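Local coordinates for protein glyoxylate reductase (Paecilomyces sp. J18, PDB 3WNV) that probably catalyses the NAD(P)H-dependent reduction of glyoxylate to glycolate, at residues E203-S208 and A231-G236; G266-E271 and P290-M295; F67-I72 and A97-I102. All coordinates share one frame; numbering follows the deposited sequence.

Contact 1. Residues E203-S208 and A231-G236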
loop_
_atom_site.group_PDB
_atom_site.type_symbol
_atom_site.label_atom_id
_atom_site.label_comp_id
_atom_site.label_asym_id
_atom_site.label_seq_id
_atom_site.Cartn_x
_atom_site.Cartn_y
_atom_site.Cartn_z
ATOM N N GLU A 203 -12.944 10.305 -18.281
ATOM C CA GLU A 203 -14.276 10.428 -17.692
ATOM C C GLU A 203 -14.227 10.304 -16.177
ATOM O O GLU A 203 -15.032 10.933 -15.454
ATOM C CB GLU A 203 -15.229 9.361 -18.265
ATOM C CG GLU A 203 -15.777 9.635 -19.647
ATOM C CD GLU A 203 -16.479 8.404 -20.260
ATOM O OE1 GLU A 203 -16.096 7.240 -19.938
ATOM O OE2 GLU A 203 -17.414 8.609 -21.076
ATOM N N LEU A 204 -13.271 9.521 -15.672
ATOM C CA LEU A 204 -13.104 9.337 -14.236
ATOM C C LEU A 204 -12.651 10.666 -13.620
ATOM O O LEU A 204 -13.128 11.070 -12.553
ATOM C CB LEU A 204 -12.081 8.240 -13.927
ATOM C CG LEU A 204 -11.964 7.851 -12.451
ATOM C CD1 LEU A 204 -13.195 7.081 -12.023
ATOM C CD2 LEU A 204 -10.701 6.984 -12.226
ATOM N N LEU A 205 -11.764 11.358 -14.330
ATOM C CA LEU A 205 -11.249 12.626 -13.840
ATOM C C LEU A 205 -12.374 13.655 -13.865
ATOM O O LEU A 205 -12.525 14.432 -12.929
ATOM C CB LEU A 205 -10.090 13.109 -14.718
ATOM C CG LEU A 205 -8.798 12.287 -14.634
ATOM C CD1 LEU A 205 -7.868 12.623 -15.784
ATOM C CD2 LEU A 205 -8.092 12.480 -13.265
ATOM N N ALA A 206 -13.177 13.637 -14.923
ATOM C CA ALA A 206 -14.242 14.630 -15.098
ATOM C C ALA A 206 -15.388 14.477 -14.123
ATOM O O ALA A 206 -15.967 15.461 -13.683
ATOM C CB ALA A 206 -14.786 14.573 -16.515
ATOM N N GLN A 207 -15.746 13.241 -13.798
ATOM C CA GLN A 207 -16.986 12.985 -13.073
ATOM C C GLN A 207 -16.888 12.741 -11.572
ATOM O O GLN A 207 -17.924 12.788 -10.873
ATOM C CB GLN A 207 -17.714 11.798 -13.718
ATOM C CG GLN A 207 -18.008 11.985 -15.190
ATOM C CD GLN A 207 -18.643 10.761 -15.795
ATOM O OE1 GLN A 207 -19.235 9.936 -15.083
ATOM N NE2 GLN A 207 -18.526 10.620 -17.116
ATOM N N SER A 208 -15.688 12.466 -11.055
ATOM C CA SER A 208 -15.537 12.187 -9.641
ATOM C C SER A 208 -15.695 13.425 -8.741
ATOM O O SER A 208 -14.990 14.448 -8.929
ATOM C CB SER A 208 -14.128 11.619 -9.375
ATOM O OG SER A 208 -13.915 10.506 -10.184
ATOM N N ALA A 231 -5.915 19.172 -13.655
ATOM C CA ALA A 231 -6.594 20.246 -14.356
ATOM C C ALA A 231 -7.872 19.719 -15.000
ATOM O O ALA A 231 -8.819 20.486 -15.215
ATOM C CB ALA A 231 -5.668 20.883 -15.395
ATOM N N LYS A 232 -7.903 18.414 -15.289
ATOM C CA LYS A 232 -9.111 17.772 -15.801
ATOM C C LYS A 232 -10.179 17.496 -14.747
ATOM O O LYS A 232 -11.322 17.228 -15.111
ATOM C CB LYS A 232 -8.770 16.462 -16.501
ATOM C CG LYS A 232 -8.115 16.636 -17.855
ATOM C CD LYS A 232 -7.557 15.297 -18.349
ATOM C CE LYS A 232 -6.894 15.470 -19.699
ATOM N NZ LYS A 232 -6.285 14.200 -20.193
ATOM N N MET A 233 -9.826 17.522 -13.463
ATOM C CA MET A 233 -10.807 17.168 -12.430
ATOM C C MET A 233 -11.847 18.299 -12.268
ATOM O O MET A 233 -11.663 19.391 -12.833
ATOM C CB MET A 233 -10.129 16.827 -11.107
ATOM C CG MET A 233 -9.275 15.572 -11.186
ATOM S SD MET A 233 -8.391 15.349 -9.648
ATOM C CE MET A 233 -7.353 13.898 -10.010
ATOM N N LYS A 234 -12.938 18.027 -11.548
ATOM C CA LYS A 234 -13.962 19.035 -11.211
ATOM C C LYS A 234 -13.352 20.088 -10.318
ATOM O O LYS A 234 -12.592 19.737 -9.432
ATOM C CB LYS A 234 -15.050 18.405 -10.351
ATOM C CG LYS A 234 -15.994 17.498 -11.061
ATOM C CD LYS A 234 -17.047 17.055 -10.079
ATOM C CE LYS A 234 -18.251 16.543 -10.800
ATOM N NZ LYS A 234 -19.424 16.755 -9.902
ATOM N N ASP A 235 -13.705 21.364 -10.493
ATOM C CA ASP A 235 -13.375 22.364 -9.458
ATOM C C ASP A 235 -13.965 21.895 -8.116
ATOM O O ASP A 235 -15.129 21.476 -8.069
ATOM C CB ASP A 235 -13.981 23.737 -9.812
ATOM C CG ASP A 235 -13.278 24.413 -10.978
ATOM O OD1 ASP A 235 -12.149 24.017 -11.338
ATOM O OD2 ASP A 235 -13.848 25.381 -11.517
ATOM N N GLY A 236 -13.176 21.932 -7.035
ATOM C CA GLY A 236 -13.643 21.465 -5.732
ATOM C C GLY A 236 -13.555 19.959 -5.488
ATOM O O GLY A 236 -14.144 19.440 -4.515
HETATM O O HOH W 1 -13.164 15.300 -10.436
#
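Helix 201-207 of the nucleotide-binding domain meets residues 231-236, which lead on from helix 227-232, where the backbone after each helix runs toward a neighbouring strand of the parallel sheet. Leu-205 carries the apolar part. Its chi1 (-69°) puts CG beside the backbone N, and chi2 (165°) splits the methyls between two partners: CD2 comes within 3.6 Å of CE of Met-233, and CD1 lies 3.7 Å from CD of Lys-232. Both Leu-205 and Met-233 also touch Phe-211 on strand 210-213, so the pair packs down onto the sheet. The extended chain of Lys-232 passes Leu-205 with its aliphatic part and carries its ammonium group away to a salt bridge with Asp-202.

No direct hydrogen bond joins 203-208 to 231-236. The carbonyl oxygen of Leu-205 instead receives a CA-H...O contact from Met-233, 3.3 Å from CA to O and nearly straight at the hydrogen (168°). A water completes the polar link: it donates to Leu-205 O at 2.7 Å and to Ser-208 O, and accepts from Lys-234 N at 3.0 Å. In a Rossmann-type domain with sheet order 3-2-1-4-5-6-7, these helices lead into the adjacent parallel strands 210-213 and 237-241, and the water bridges the two connections just ahead of them. Beside it the methylenes of Lys-234 run across the carbonyl oxygens at the helix end, CG being 3.3 Å from Ala-206 O and CD 3.5 Å from Ser-208 O. Its NZ continues to a salt bridge with Asp-209. Behind this edge, Ser-208 OG turns back on its own helix and donates to Leu-204 O at 2.6 Å, a carbonyl that also accepts from Ser-208 N.

Contact 2. Residues G266-E271 and P290-M295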
loop_
_atom_site.group_PDB
_atom_site.type_symbol
_atom_site.label_atom_id
_atom_site.label_comp_id
_atom_site.label_asym_id
_atom_site.label_seq_id
_atom_site.Cartn_x
_atom_site.Cartn_y
_atom_site.Cartn_z
ATOM N N GLY A 266 -7.471 13.686 1.450
ATOM C CA GLY A 266 -7.472 12.740 2.559
ATOM C C GLY A 266 -6.365 11.741 2.254
ATOM O O GLY A 266 -6.576 10.801 1.481
ATOM N N LEU A 267 -5.200 11.926 2.866
ATOM C CA LEU A 267 -4.020 11.121 2.501
ATOM C C LEU A 267 -3.502 10.271 3.638
ATOM O O LEU A 267 -3.468 10.731 4.767
ATOM C CB LEU A 267 -2.876 12.051 2.057
ATOM C CG LEU A 267 -3.269 13.013 0.916
ATOM C CD1 LEU A 267 -2.066 13.886 0.590
ATOM C CD2 LEU A 267 -3.747 12.268 -0.348
ATOM N N ASP A 268 -2.991 9.077 3.303
ATOM C CA ASP A 268 -2.340 8.206 4.262
ATOM C C ASP A 268 -0.948 7.973 3.745
ATOM O O ASP A 268 -0.113 7.420 4.434
ATOM C CB ASP A 268 -3.084 6.883 4.325
ATOM C CG ASP A 268 -2.703 6.040 5.551
ATOM O OD1 ASP A 268 -2.550 6.618 6.663
ATOM O OD2 ASP A 268 -2.577 4.807 5.377
ATOM N N VAL A 269 -0.675 8.445 2.543
ATOM C CA VAL A 269 0.631 8.162 1.906
ATOM C C VAL A 269 1.181 9.364 1.157
ATOM O O VAL A 269 0.418 10.243 0.751
ATOM C CB VAL A 269 0.538 6.943 0.935
ATOM C CG1 VAL A 269 0.231 5.686 1.713
ATOM C CG2 VAL A 269 -0.511 7.195 -0.173
ATOM N N TYR A 270 2.502 9.398 0.958
ATOM C CA TYR A 270 3.187 10.589 0.452
ATOM C C TYR A 270 4.349 10.225 -0.450
ATOM O O TYR A 270 4.989 9.170 -0.282
ATOM C CB TYR A 270 3.704 11.480 1.611
ATOM C CG TYR A 270 2.587 11.715 2.590
ATOM C CD1 TYR A 270 1.658 12.727 2.377
ATOM C CD2 TYR A 270 2.410 10.848 3.659
ATOM C CE1 TYR A 270 0.596 12.918 3.255
ATOM C CE2 TYR A 270 1.354 11.015 4.528
ATOM C CZ TYR A 270 0.446 12.036 4.309
ATOM O OH TYR A 270 -0.599 12.177 5.194
ATOM N N GLU A 271 4.660 11.121 -1.367
ATOM C CA GLU A 271 5.672 10.818 -2.376
ATOM C C GLU A 271 7.060 10.514 -1.816
ATOM O O GLU A 271 7.753 9.673 -2.374
ATOM C CB GLU A 271 5.750 11.946 -3.407
ATOM C CG GLU A 271 6.750 11.672 -4.523
ATOM C CD GLU A 271 6.653 12.682 -5.651
ATOM O OE1 GLU A 271 5.842 13.619 -5.523
ATOM O OE2 GLU A 271 7.400 12.548 -6.657
ATOM N N PRO A 290 -0.186 9.405 8.974
ATOM C CA PRO A 290 1.172 8.923 8.626
ATOM C C PRO A 290 1.223 7.441 8.287
ATOM O O PRO A 290 1.854 6.622 8.997
ATOM C CB PRO A 290 1.978 9.212 9.886
ATOM C CG PRO A 290 0.923 9.048 11.039
ATOM C CD PRO A 290 -0.377 9.599 10.428
ATOM N N HIS A 291 0.511 7.097 7.224
ATOM C CA HIS A 291 0.476 5.731 6.705
ATOM C C HIS A 291 0.127 4.704 7.759
ATOM O O HIS A 291 0.916 3.767 7.996
ATOM C CB HIS A 291 1.826 5.383 6.017
ATOM C CG HIS A 291 1.704 4.362 4.948
ATOM N ND1 HIS A 291 2.698 4.132 4.016
ATOM C CD2 HIS A 291 0.686 3.519 4.610
ATOM C CE1 HIS A 291 2.314 3.179 3.185
ATOM N NE2 HIS A 291 1.090 2.797 3.523
ATOM N N ILE A 292 -1.091 4.842 8.311
ATOM C CA ILE A 292 -1.563 3.956 9.361
ATOM C C ILE A 292 -2.547 2.895 8.858
ATOM O O ILE A 292 -3.085 2.137 9.671
ATOM C CB ILE A 292 -2.219 4.707 10.540
ATOM C CG1 ILE A 292 -3.594 5.304 10.166
ATOM C CG2 ILE A 292 -1.233 5.763 11.151
ATOM C CD1 ILE A 292 -4.337 5.816 11.422
ATOM N N GLY A 293 -2.771 2.864 7.558
ATOM C CA GLY A 293 -3.767 1.978 6.929
ATOM C C GLY A 293 -3.942 0.621 7.597
ATOM O O GLY A 293 -4.990 0.282 8.122
ATOM N N THR A 294 -2.865 -0.154 7.633
ATOM C CA THR A 294 -2.937 -1.510 8.180
ATOM C C THR A 294 -2.432 -1.630 9.608
ATOM O O THR A 294 -2.236 -2.752 10.096
ATOM C CB THR A 294 -2.178 -2.494 7.258
ATOM O OG1 THR A 294 -0.831 -2.011 7.062
ATOM C CG2 THR A 294 -2.902 -2.624 5.893
ATOM N N MET A 295 -2.228 -0.494 10.299
ATOM C CA MET A 295 -1.687 -0.561 11.637
ATOM C C MET A 295 -2.741 -0.923 12.672
ATOM O O MET A 295 -2.984 -0.155 13.579
ATOM C CB MET A 295 -0.950 0.751 12.016
ATOM C CG MET A 295 0.289 0.985 11.130
ATOM S SD MET A 295 1.152 2.512 11.576
ATOM C CE MET A 295 1.290 2.320 13.338
#
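Asp-268 holds the loop 290-295 through two adjacent backbone amides, one for each carboxylate oxygen. Ile-292 N donates to OD1 of Asp-268 at 2.8 Å with an N-H...O angle of 154°, and Gly-293 N donates to OD2 of Asp-268 at 2.9 Å, more bent at 138°. Both amides arrive on the syn side, somewhat out of the carboxylate plane, so the pair fixes the rotation of the group. Val-118 and Leu-122 of helix 112-127 pack against this buried aspartate. Equally close, Val-269 CG1 sits over one face of the His-291 imidazole, 3.5 Å from the centroid and 7° off the normal, a CH-pi contact.

Strand 262-267 ends just before Asp-268, and 290-295 follows the edge strand 287-288 beside it, so the contact joins the C-terminal ends of neighbouring parallel strands in the Rossmann-type sheet. ND1 of His-291 is hydrogen-bonded to Glu-273, consistent with the His-Glu pair of the active site in this family; a sulfate ion about 4 Å from the histidine side chain probably comes from the crystallisation liquor. Looser packing is found toward solvent, at exposed Pro-290 and at Ile-292, whose CG1 stays 3.9 Å from Asp-268 OD1.

Contact 3. Residues F67-I72 and A97-I102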
loop_
_atom_site.group_PDB
_atom_site.type_symbol
_atom_site.label_atom_id
_atom_site.label_comp_id
_atom_site.label_asym_id
_atom_site.label_seq_id
_atom_site.Cartn_x
_atom_site.Cartn_y
_atom_site.Cartn_z
ATOM N N PHE A 67 14.895 -4.992 -2.314
ATOM C CA PHE A 67 15.286 -6.205 -2.974
ATOM C C PHE A 67 15.223 -5.928 -4.473
ATOM O O PHE A 67 14.462 -6.555 -5.241
ATOM C CB PHE A 67 14.377 -7.356 -2.540
ATOM C CG PHE A 67 14.877 -8.088 -1.314
ATOM C CD1 PHE A 67 15.274 -7.383 -0.181
ATOM C CD2 PHE A 67 14.932 -9.465 -1.295
ATOM C CE1 PHE A 67 15.747 -8.049 0.947
ATOM C CE2 PHE A 67 15.396 -10.154 -0.159
ATOM C CZ PHE A 67 15.811 -9.428 0.959
ATOM N N ASP A 68 16.066 -4.992 -4.883
ATOM C CA ASP A 68 16.231 -4.654 -6.310
ATOM C C ASP A 68 17.158 -5.615 -7.051
ATOM O O ASP A 68 17.629 -6.613 -6.493
ATOM C CB ASP A 68 16.722 -3.214 -6.468
ATOM C CG ASP A 68 17.994 -2.926 -5.682
ATOM O OD1 ASP A 68 18.719 -3.864 -5.275
ATOM O OD2 ASP A 68 18.285 -1.732 -5.480
ATOM N N ARG A 69 17.418 -5.329 -8.321
ATOM C CA ARG A 69 18.231 -6.245 -9.122
ATOM C C ARG A 69 19.589 -6.506 -8.474
ATOM O O ARG A 69 20.058 -7.632 -8.450
ATOM C CB ARG A 69 18.339 -5.725 -10.564
ATOM C CG ARG A 69 19.300 -6.486 -11.468
ATOM C CD ARG A 69 19.097 -6.057 -12.948
ATOM N NE ARG A 69 17.797 -6.524 -13.425
ATOM C CZ ARG A 69 17.599 -7.731 -13.952
ATOM N NH1 ARG A 69 18.613 -8.575 -14.059
ATOM N NH2 ARG A 69 16.379 -8.105 -14.349
ATOM N N GLU A 70 20.207 -5.473 -7.907
ATOM C CA GLU A 70 21.532 -5.625 -7.310
ATOM C C GLU A 70 21.543 -6.577 -6.121
ATOM O O GLU A 70 22.461 -7.384 -5.958
ATOM C CB GLU A 70 22.023 -4.273 -6.804
ATOM C CG GLU A 70 23.272 -4.351 -5.933
ATOM C CD GLU A 70 23.563 -3.033 -5.210
ATOM O OE1 GLU A 70 22.824 -2.057 -5.421
ATOM O OE2 GLU A 70 24.528 -2.976 -4.417
ATOM N N LEU A 71 20.557 -6.426 -5.246
ATOM C CA LEU A 71 20.508 -7.268 -4.058
ATOM C C LEU A 71 20.144 -8.685 -4.479
ATOM O O LEU A 71 20.774 -9.647 -4.013
ATOM C CB LEU A 71 19.537 -6.697 -3.015
ATOM C CG LEU A 71 19.502 -7.513 -1.712
ATOM C CD1 LEU A 71 19.270 -6.577 -0.517
ATOM C CD2 LEU A 71 18.372 -8.564 -1.771
ATOM N N ILE A 72 19.169 -8.830 -5.377
ATOM C CA ILE A 72 18.796 -10.183 -5.845
ATOM C C ILE A 72 19.996 -10.900 -6.430
ATOM O O ILE A 72 20.175 -12.110 -6.205
ATOM C CB ILE A 72 17.544 -10.152 -6.786
ATOM C CG1 ILE A 72 16.309 -9.812 -5.950
ATOM C CG2 ILE A 72 17.302 -11.481 -7.550
ATOM C CD1 ILE A 72 15.114 -9.403 -6.756
ATOM N N ALA A 97 13.990 -11.369 -9.770
ATOM C CA ALA A 97 13.739 -12.603 -9.027
ATOM C C ALA A 97 13.414 -13.791 -9.923
ATOM O O ALA A 97 13.953 -14.886 -9.743
ATOM C CB ALA A 97 12.637 -12.393 -7.990
ATOM N N THR A 98 12.538 -13.570 -10.901
ATOM C CA THR A 98 12.157 -14.626 -11.842
ATOM C C THR A 98 13.412 -15.162 -12.538
ATOM O O THR A 98 13.627 -16.384 -12.631
ATOM C CB THR A 98 11.148 -14.076 -12.876
ATOM O OG1 THR A 98 9.952 -13.691 -12.170
ATOM C CG2 THR A 98 10.823 -15.137 -13.943
ATOM N N GLU A 99 14.275 -14.245 -12.969
ATOM C CA GLU A 99 15.516 -14.625 -13.646
ATOM C C GLU A 99 16.454 -15.459 -12.760
ATOM O O GLU A 99 17.195 -16.326 -13.256
ATOM C CB GLU A 99 16.242 -13.384 -14.136
ATOM C CG GLU A 99 15.517 -12.655 -15.227
ATOM C CD GLU A 99 16.212 -11.347 -15.560
ATOM O OE1 GLU A 99 17.392 -11.202 -15.153
ATOM O OE2 GLU A 99 15.581 -10.472 -16.204
ATOM N N ALA A 100 16.426 -15.172 -11.459
ATOM C CA ALA A 100 17.239 -15.900 -10.497
ATOM C C ALA A 100 16.533 -17.164 -10.015
ATOM O O ALA A 100 17.055 -17.880 -9.155
ATOM C CB ALA A 100 17.617 -14.978 -9.315
ATOM N N GLY A 101 15.380 -17.495 -10.586
ATOM C CA GLY A 101 14.671 -18.698 -10.148
ATOM C C GLY A 101 14.002 -18.569 -8.775
ATOM O O GLY A 101 13.852 -19.551 -8.048
ATOM N N ILE A 102 13.582 -17.370 -8.421
ATOM C CA ILE A 102 12.943 -17.114 -7.114
ATOM C C ILE A 102 11.459 -16.753 -7.279
ATOM O O ILE A 102 11.113 -15.864 -8.058
ATOM C CB ILE A 102 13.661 -15.959 -6.369
ATOM C CG1 ILE A 102 15.150 -16.256 -6.198
ATOM C CG2 ILE A 102 12.972 -15.646 -5.026
ATOM C CD1 ILE A 102 15.932 -15.053 -5.683
#
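Arg-69 grips the Glu-99 carboxylate end-on with NH1 and NH2, a salt bridge. NH1 of Arg-69 donates to OE1 of Glu-99 at 3.1 Å (158°), and NH2 of Arg-69 donates to OE2 of Glu-99, also at 3.1 Å; a weak third bond runs from NH2 to OE1. The planes of the two groups stand 45° apart. Both oxygens stay close to the guanidinium plane, whereas NH2 meets OE2 from above the carboxylate plane. A bend at chi3 (-68°) brings the arginine head round to the acid.

Inward from this pair, Ile-72 packs against the second segment: its CD1 is 4.1 Å from Ala-97 CB, while CG2 lies 3.9 Å from Ala-100 CB and also meets Ile-102 CD1. Both segments carry helix-end motifs. Asp-68 is the N-cap of helix 69-74, its OD1 accepting from Leu-71 N at 3.2 Å, and also pairs with Arg-36. Helix 94-99 closes in a Schellman motif, with Gly-101 at C-prime and bonds from Ile-102 N to Ala-97 O and from Gly-101 N to Thr-98 O. As Arg-69 and Glu-99 are both exposed, solvent probably screens their attraction, and burial of Ile-72 likely contributes much of the cohesion.

How the contacts relate
From the N terminus, contact 3 comes first: 67-72 and 97-102 close a loop that includes strand 81-85 and the first half of helix 94-99, tying two helices of the five-stranded parallel sheet's domain. Contact 1 follows in the nucleotide-binding domain, its loop from 203-208 to 231-236 enclosing strand 210-213. Contact 2 closes last, between the end of strand 262-267 and the loop leading to helix 297-317, around helix 278-281 and strand 287-288. The three loops run in series, neither nested nor crossed. Contacts 1 and 2 share the seven-stranded sheet, yet their centres are 23 Å apart; contact 3 lies about 28 Å from contact 2 and about 40 Å from contact 1, centre to centre.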